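Local structure of cell surface protein (Faecalibacterium prausnitzii A2-165, 4GT6) at residues E304-G309 against D327-G332; T323-D328 against S351-C356. The protein is of unknown function but, as an extracellular protein built of BspA-type leucine-rich repeats, probably binds other proteins at the cell surface. One frame throughout, in Å; residues are numbered along the deposited sequence.

Overall arrangement
Both contacts lie between successive coils of the BspA-type leucine-rich repeat part of a longer cell surface protein, and both are partly buried. Contact 1 joins like turns; contact 2 joins the end of strand 324-325 and the bend after it to the turn of the next coil. Residues 327-332 are the middle layer: they accept backbone N-H groups from 304-309, and the bonds Phe330 N to Ala352 O and Gly332 N to Ser354 O carry the ladder on to 351-356. Contact 1 buries more, 422 Å² against 272 Å², and relies on main-chain bonds. At the polar edge of contact 2 a serine hydroxyl takes the place of a carbonyl. Phe330, beside Phe307 in contact 1, also meets Phe353 of 351-356, linking the two.

Contact 1: residues E304-G309 against D327-G332; sequences ESVFAG and DDAFAG
Ser305 N, Phe307 N and Gly309 N each donate to a carbonyl of 327-332, so every second amide from Ser305 to Gly309 is satisfied by the neighbouring coil. Ser305 N reaches Asp327 O at 2.9 Å and Phe307 N reaches Ala329 O at 2.8 Å, both in the plane of the carbonyl. Gly309 N meets Ala331 O at 2.8 Å, nearly in line with the C=O bond. Ala308 N, between two of these donors, turns back to Ser305 O in a weak bond that closes a type I turn; in the facing segment Ala331 N does the same to Asp328 O. Such a ladder between like turns is how the coils of a leucine-rich repeat solenoid stack, and it continues on the far side of 304-309, where Glu304, Val306 and Ala308 make backbone bonds to Gly282, Phe284 and Asn286. Asp328 O also receives a CA-H...O contact from Ser305 CA at 3.3 Å. Toward the interior, Phe307 and Phe330 run alongside each other, CD2 of Phe307 3.6 Å from CE1 of Phe330. Their planes differ by 28°, with an offset that leaves little ring over ring. On the outer side Ser305 OG stands beside its own backbone N (chi1 -56°) and bonds a water at 2.6 Å, which donates a longer bond to Asp328 OD2.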
ATOM      1  N   GLU A 304      15.146  11.137  -1.557  1.00 16.77           N
ATOM      2  CA  GLU A 304      15.315  10.443  -0.299  1.00 17.43           C
ATOM      3  C   GLU A 304      15.334   8.919  -0.494  1.00 19.37           C
ATOM      4  O   GLU A 304      14.534   8.386  -1.267  1.00 17.99           O
ATOM      5  CB  GLU A 304      14.163  10.869   0.629  1.00 19.87           C
ATOM      6  CG  GLU A 304      14.020  10.101   1.926  1.00 33.14           C
ATOM      7  CD  GLU A 304      12.773  10.556   2.656  1.00 54.02           C
ATOM      8  OE1 GLU A 304      12.588  11.789   2.790  1.00 40.24           O
ATOM      9  OE2 GLU A 304      11.932   9.690   2.996  1.00 44.79           O
ATOM     10  N   SER A 305      16.301   8.235   0.168  1.00 18.09           N
ATOM     11  CA  SER A 305      16.460   6.769   0.184  1.00 18.64           C
ATOM     12  C   SER A 305      16.538   6.135  -1.218  1.00 19.72           C
ATOM     13  O   SER A 305      16.257   4.940  -1.341  1.00 19.76           O
ATOM     14  CB  SER A 305      15.291   6.118   0.932  1.00 22.56           C
ATOM     15  OG  SER A 305      15.126   6.599   2.254  1.00 23.31           O
ATOM     16  N   VAL A 306      16.942   6.899  -2.252  1.00 14.62           N
ATOM     17  CA  VAL A 306      16.903   6.398  -3.649  1.00 14.53           C
ATOM     18  C   VAL A 306      17.656   5.042  -3.813  1.00 16.88           C
ATOM     19  O   VAL A 306      17.121   4.145  -4.460  1.00 16.42           O
ATOM     20  CB  VAL A 306      17.330   7.451  -4.710  1.00 18.45           C
ATOM     21  CG1 VAL A 306      18.741   7.996  -4.468  1.00 18.32           C
ATOM     22  CG2 VAL A 306      17.151   6.919  -6.145  1.00 17.99           C
ATOM     23  N   PHE A 307      18.846   4.897  -3.225  1.00 16.37           N
ATOM     24  CA  PHE A 307      19.640   3.667  -3.282  1.00 17.47           C
ATOM     25  C   PHE A 307      19.918   3.123  -1.887  1.00 21.79           C
ATOM     26  O   PHE A 307      20.871   2.373  -1.706  1.00 22.06           O
ATOM     27  CB  PHE A 307      20.962   3.906  -4.043  1.00 19.45           C
ATOM     28  CG  PHE A 307      20.739   4.332  -5.472  1.00 19.11           C
ATOM     29  CD1 PHE A 307      20.219   3.441  -6.411  1.00 20.02           C
ATOM     30  CD2 PHE A 307      21.071   5.617  -5.892  1.00 19.99           C
ATOM     31  CE1 PHE A 307      19.988   3.847  -7.733  1.00 20.20           C
ATOM     32  CE2 PHE A 307      20.841   6.021  -7.211  1.00 21.69           C
ATOM     33  CZ  PHE A 307      20.299   5.137  -8.122  1.00 19.79           C
ATOM     34  N   ALA A 308      19.071   3.449  -0.906  1.00 19.18           N
ATOM     35  CA  ALA A 308      19.249   2.929   0.446  1.00 20.13           C
ATOM     36  C   ALA A 308      19.205   1.381   0.420  1.00 26.31           C
ATOM     37  O   ALA A 308      18.360   0.803  -0.280  1.00 24.44           O
ATOM     38  CB  ALA A 308      18.164   3.491   1.372  1.00 21.04           C
ATOM     39  N   GLY A 309      20.155   0.742   1.105  1.00 24.18           N
ATOM     40  CA  GLY A 309      20.226  -0.719   1.190  1.00 24.75           C
ATOM     41  C   GLY A 309      20.705  -1.423  -0.073  1.00 27.17           C
ATOM     42  O   GLY A 309      20.506  -2.637  -0.227  1.00 27.34           O
ATOM     43  N   ASP A 327      18.193  12.892   2.046  1.00 20.51           N
ATOM     44  CA  ASP A 327      18.388  12.024   3.214  1.00 21.42           C
ATOM     45  C   ASP A 327      18.393  10.538   2.858  1.00 23.47           C
ATOM     46  O   ASP A 327      17.585  10.093   2.053  1.00 21.69           O
ATOM     47  CB  ASP A 327      17.305  12.290   4.263  1.00 24.57           C
ATOM     48  CG  ASP A 327      17.612  13.492   5.146  1.00 41.89           C
ATOM     49  OD1 ASP A 327      18.560  13.408   5.960  1.00 47.01           O
ATOM     50  OD2 ASP A 327      16.887  14.488   5.055  1.00 46.24           O
ATOM     51  N   ASP A 328      19.352   9.784   3.430  1.00 20.80           N
ATOM     52  CA  ASP A 328      19.472   8.339   3.263  1.00 20.99           C
ATOM     53  C   ASP A 328      19.622   7.874   1.792  1.00 23.11           C
ATOM     54  O   ASP A 328      19.424   6.693   1.531  1.00 22.78           O
ATOM     55  CB  ASP A 328      18.230   7.644   3.882  1.00 22.85           C
ATOM     56  CG  ASP A 328      18.117   7.732   5.387  1.00 38.12           C
ATOM     57  OD1 ASP A 328      19.145   8.022   6.048  1.00 36.42           O
ATOM     58  OD2 ASP A 328      17.016   7.453   5.914  1.00 44.73           O
ATOM     59  N   ALA A 329      20.021   8.758   0.850  1.00 19.17           N
ATOM     60  CA  ALA A 329      20.152   8.378  -0.564  1.00 18.21           C
ATOM     61  C   ALA A 329      21.017   7.111  -0.769  1.00 20.49           C
ATOM     62  O   ALA A 329      20.685   6.303  -1.633  1.00 19.71           O
ATOM     63  CB  ALA A 329      20.713   9.522  -1.383  1.00 18.04           C
ATOM     64  N   PHE A 330      22.088   6.938   0.017  1.00 18.46           N
ATOM     65  CA  PHE A 330      22.953   5.747  -0.071  1.00 20.43           C
ATOM     66  C   PHE A 330      23.088   5.070   1.292  1.00 26.57           C
ATOM     67  O   PHE A 330      24.082   4.382   1.531  1.00 26.49           O
ATOM     68  CB  PHE A 330      24.345   6.119  -0.623  1.00 22.79           C
ATOM     69  CG  PHE A 330      24.290   6.593  -2.053  1.00 23.11           C
ATOM     70  CD1 PHE A 330      24.358   5.683  -3.108  1.00 24.13           C
ATOM     71  CD2 PHE A 330      24.099   7.942  -2.348  1.00 23.18           C
ATOM     72  CE1 PHE A 330      24.313   6.123  -4.433  1.00 24.25           C
ATOM     73  CE2 PHE A 330      24.039   8.380  -3.671  1.00 23.81           C
ATOM     74  CZ  PHE A 330      24.168   7.473  -4.704  1.00 22.58           C
ATOM     75  N   ALA A 331      22.102   5.251   2.189  1.00 24.15           N
ATOM     76  CA  ALA A 331      22.181   4.673   3.542  1.00 25.44           C
ATOM     77  C   ALA A 331      22.237   3.151   3.497  1.00 29.72           C
ATOM     78  O   ALA A 331      21.390   2.517   2.863  1.00 28.16           O
ATOM     79  CB  ALA A 331      20.999   5.124   4.389  1.00 26.20           C
ATOM     80  N   GLY A 332      23.244   2.582   4.161  1.00 26.07           N
ATOM     81  CA  GLY A 332      23.411   1.137   4.224  1.00 26.40           C
ATOM     82  C   GLY A 332      24.059   0.505   3.009  1.00 30.17           C
ATOM     83  O   GLY A 332      24.058  -0.725   2.887  1.00 30.71           O
TER
HETATM   84  O   HOH W   1      15.870   4.942   4.172  1.00 31.47           O

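Contact 2: residues T323-D328 against S351-C356; sequences TQILDD and SAFSNC
Ser351 OG sits between Asp327 and Asp328 and bonds both. It donates to Asp327 OD1 at 2.6 Å, using the anti lone pair of the carboxylate oxygen, and accepts from Asp328 N at 3.1 Å with an N-H...O angle of 142°. In this leucine-rich repeat solenoid the hydroxyl thereby joins the bend after strand 324-325 to the turn of the next coil. With chi1 at 72°, OG lies between the backbone N and carbonyl carbon of Ser351, while the CB carrying it rests 3.3 Å from Asp328 OD1. Inward of this polar edge the contact is apolar: CG2 of Ile325 meets CB of Ala352 at 3.9 Å and only just reaches CE2 of Phe353, whose ring meets that of Phe330 nearly parallel. CB of Ala352 also lies against Leu326 O.

Further out, a water accepts from Ser351 N and donates weakly to Asp327 OD1, and the Asp327 side chain rests on Pro349 and Ser378. The turn that presents Ser351 is tied by its own carbonyl: Ser351 O takes Ser354 N at 3.2 Å and Ser354 OG at 2.8 Å, both from the same face, the hydroxyl tilted 22° from the carbonyl plane.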
ATOM      1  N   THR A 323      21.822  18.688  -8.100  1.00 16.68           N
ATOM      2  CA  THR A 323      22.087  19.806  -7.178  1.00 17.56           C
ATOM      3  C   THR A 323      21.958  19.372  -5.721  1.00 20.75           C
ATOM      4  O   THR A 323      22.431  20.068  -4.822  1.00 19.70           O
ATOM      5  CB  THR A 323      21.148  20.979  -7.472  1.00 20.92           C
ATOM      6  OG1 THR A 323      19.809  20.556  -7.199  1.00 22.77           O
ATOM      7  CG2 THR A 323      21.281  21.481  -8.901  1.00 20.30           C
ATOM      8  N   GLN A 324      21.285  18.250  -5.480  1.00 18.31           N
ATOM      9  CA  GLN A 324      21.136  17.756  -4.113  1.00 19.84           C
ATOM     10  C   GLN A 324      20.953  16.252  -4.092  1.00 21.58           C
ATOM     11  O   GLN A 324      20.367  15.667  -5.005  1.00 19.74           O
ATOM     12  CB  GLN A 324      19.981  18.461  -3.367  1.00 22.05           C
ATOM     13  CG  GLN A 324      18.623  18.364  -4.056  1.00 31.96           C
ATOM     14  CD  GLN A 324      17.518  19.099  -3.335  1.00 50.26           C
ATOM     15  OE1 GLN A 324      17.737  19.922  -2.441  1.00 43.38           O
ATOM     16  NE2 GLN A 324      16.294  18.811  -3.718  1.00 46.12           N
ATOM     17  N   ILE A 325      21.489  15.642  -3.029  1.00 20.48           N
ATOM     18  CA  ILE A 325      21.443  14.220  -2.703  1.00 19.90           C
ATOM     19  C   ILE A 325      20.699  14.201  -1.375  1.00 25.48           C
ATOM     20  O   ILE A 325      21.242  14.685  -0.387  1.00 26.03           O
ATOM     21  CB  ILE A 325      22.888  13.643  -2.640  1.00 23.41           C
ATOM     22  CG1 ILE A 325      23.604  13.741  -4.008  1.00 22.61           C
ATOM     23  CG2 ILE A 325      22.896  12.205  -2.089  1.00 25.81           C
ATOM     24  CD1 ILE A 325      25.140  13.345  -3.979  1.00 26.60           C
ATOM     25  N   LEU A 326      19.446  13.733  -1.359  1.00 19.61           N
ATOM     26  CA  LEU A 326      18.623  13.853  -0.158  1.00 20.29           C
ATOM     27  C   LEU A 326      18.909  12.791   0.918  1.00 21.99           C
ATOM     28  O   LEU A 326      19.784  11.939   0.761  1.00 20.88           O
ATOM     29  CB  LEU A 326      17.123  13.882  -0.531  1.00 20.71           C
ATOM     30  CG  LEU A 326      16.659  15.047  -1.448  1.00 26.94           C
ATOM     31  CD1 LEU A 326      15.121  15.067  -1.556  1.00 27.86           C
ATOM     32  CD2 LEU A 326      17.143  16.404  -0.928  1.00 30.12           C
ATOM     33  N   ASP A 327      18.193  12.892   2.046  1.00 20.51           N
ATOM     34  CA  ASP A 327      18.388  12.024   3.214  1.00 21.42           C
ATOM     35  C   ASP A 327      18.393  10.538   2.858  1.00 23.47           C
ATOM     36  O   ASP A 327      17.585  10.093   2.053  1.00 21.69           O
ATOM     37  CB  ASP A 327      17.305  12.290   4.263  1.00 24.57           C
ATOM     38  CG  ASP A 327      17.612  13.492   5.146  1.00 41.89           C
ATOM     39  OD1 ASP A 327      18.560  13.408   5.960  1.00 47.01           O
ATOM     40  OD2 ASP A 327      16.887  14.488   5.055  1.00 46.24           O
ATOM     41  N   ASP A 328      19.352   9.784   3.430  1.00 20.80           N
ATOM     42  CA  ASP A 328      19.472   8.339   3.263  1.00 20.99           C
ATOM     43  C   ASP A 328      19.622   7.874   1.792  1.00 23.11           C
ATOM     44  O   ASP A 328      19.424   6.693   1.531  1.00 22.78           O
ATOM     45  CB  ASP A 328      18.230   7.644   3.882  1.00 22.85           C
ATOM     46  CG  ASP A 328      18.117   7.732   5.387  1.00 38.12           C
ATOM     47  OD1 ASP A 328      19.145   8.022   6.048  1.00 36.42           O
ATOM     48  OD2 ASP A 328      17.016   7.453   5.914  1.00 44.73           O
ATOM     49  N   SER A 351      23.015  11.963   6.654  1.00 27.99           N
ATOM     50  CA  SER A 351      22.403  10.631   6.521  1.00 26.64           C
ATOM     51  C   SER A 351      22.537  10.035   5.102  1.00 27.78           C
ATOM     52  O   SER A 351      22.371   8.824   4.948  1.00 26.44           O
ATOM     53  CB  SER A 351      20.930  10.679   6.905  1.00 27.67           C
ATOM     54  OG  SER A 351      20.224  11.372   5.889  1.00 29.38           O
ATOM     55  N   ALA A 352      22.838  10.863   4.078  1.00 24.46           N
ATOM     56  CA  ALA A 352      22.932  10.377   2.694  1.00 23.85           C
ATOM     57  C   ALA A 352      23.986   9.264   2.548  1.00 28.21           C
ATOM     58  O   ALA A 352      23.772   8.330   1.782  1.00 26.80           O
ATOM     59  CB  ALA A 352      23.243  11.530   1.749  1.00 24.14           C
ATOM     60  N   PHE A 353      25.079   9.328   3.317  1.00 26.18           N
ATOM     61  CA  PHE A 353      26.130   8.313   3.235  1.00 27.30           C
ATOM     62  C   PHE A 353      26.330   7.611   4.586  1.00 34.49           C
ATOM     63  O   PHE A 353      27.436   7.153   4.884  1.00 36.34           O
ATOM     64  CB  PHE A 353      27.439   8.942   2.703  1.00 29.36           C
ATOM     65  CG  PHE A 353      27.296   9.362   1.258  1.00 29.08           C
ATOM     66  CD1 PHE A 353      27.377   8.424   0.232  1.00 30.34           C
ATOM     67  CD2 PHE A 353      27.016  10.681   0.925  1.00 29.37           C
ATOM     68  CE1 PHE A 353      27.204   8.801  -1.096  1.00 29.62           C
ATOM     69  CE2 PHE A 353      26.839  11.061  -0.411  1.00 31.19           C
ATOM     70  CZ  PHE A 353      26.921  10.116  -1.410  1.00 28.80           C
ATOM     71  N   SER A 354      25.241   7.475   5.381  1.00 31.58           N
ATOM     72  CA  SER A 354      25.284   6.796   6.676  1.00 32.64           C
ATOM     73  C   SER A 354      25.444   5.296   6.459  1.00 35.51           C
ATOM     74  O   SER A 354      24.944   4.763   5.469  1.00 33.30           O
ATOM     75  CB  SER A 354      24.034   7.100   7.497  1.00 36.36           C
ATOM     76  OG  SER A 354      22.846   6.753   6.805  1.00 44.22           O
ATOM     77  N   ASN A 355      26.188   4.626   7.351  1.00 33.84           N
ATOM     78  CA  ASN A 355      26.468   3.179   7.290  1.00 35.06           C
ATOM     79  C   ASN A 355      27.049   2.760   5.916  1.00 37.87           C
ATOM     80  O   ASN A 355      26.610   1.774   5.312  1.00 37.70           O
ATOM     81  CB  ASN A 355      25.221   2.347   7.643  1.00 37.98           C
ATOM     82  CG  ASN A 355      24.799   2.459   9.084  1.00 67.09           C
ATOM     83  OD1 ASN A 355      23.747   3.019   9.403  1.00 61.11           O
ATOM     84  ND2 ASN A 355      25.598   1.909   9.987  1.00 63.22           N
ATOM     85  N   CYS A 356      27.992   3.569   5.407  1.00 33.23           N
ATOM     86  CA  CYS A 356      28.754   3.342   4.179  1.00 31.43           C
ATOM     87  C   CYS A 356      30.210   3.127   4.611  1.00 37.95           C
ATOM     88  O   CYS A 356      31.089   3.968   4.370  1.00 36.58           O
ATOM     89  CB  CYS A 356      28.594   4.505   3.205  1.00 29.37           C
ATOM     90  SG  CYS A 356      26.993   4.522   2.354  1.00 30.79           S
TER
HETATM   91  O   HOH W   2      21.331  13.886   7.983  1.00 33.48           O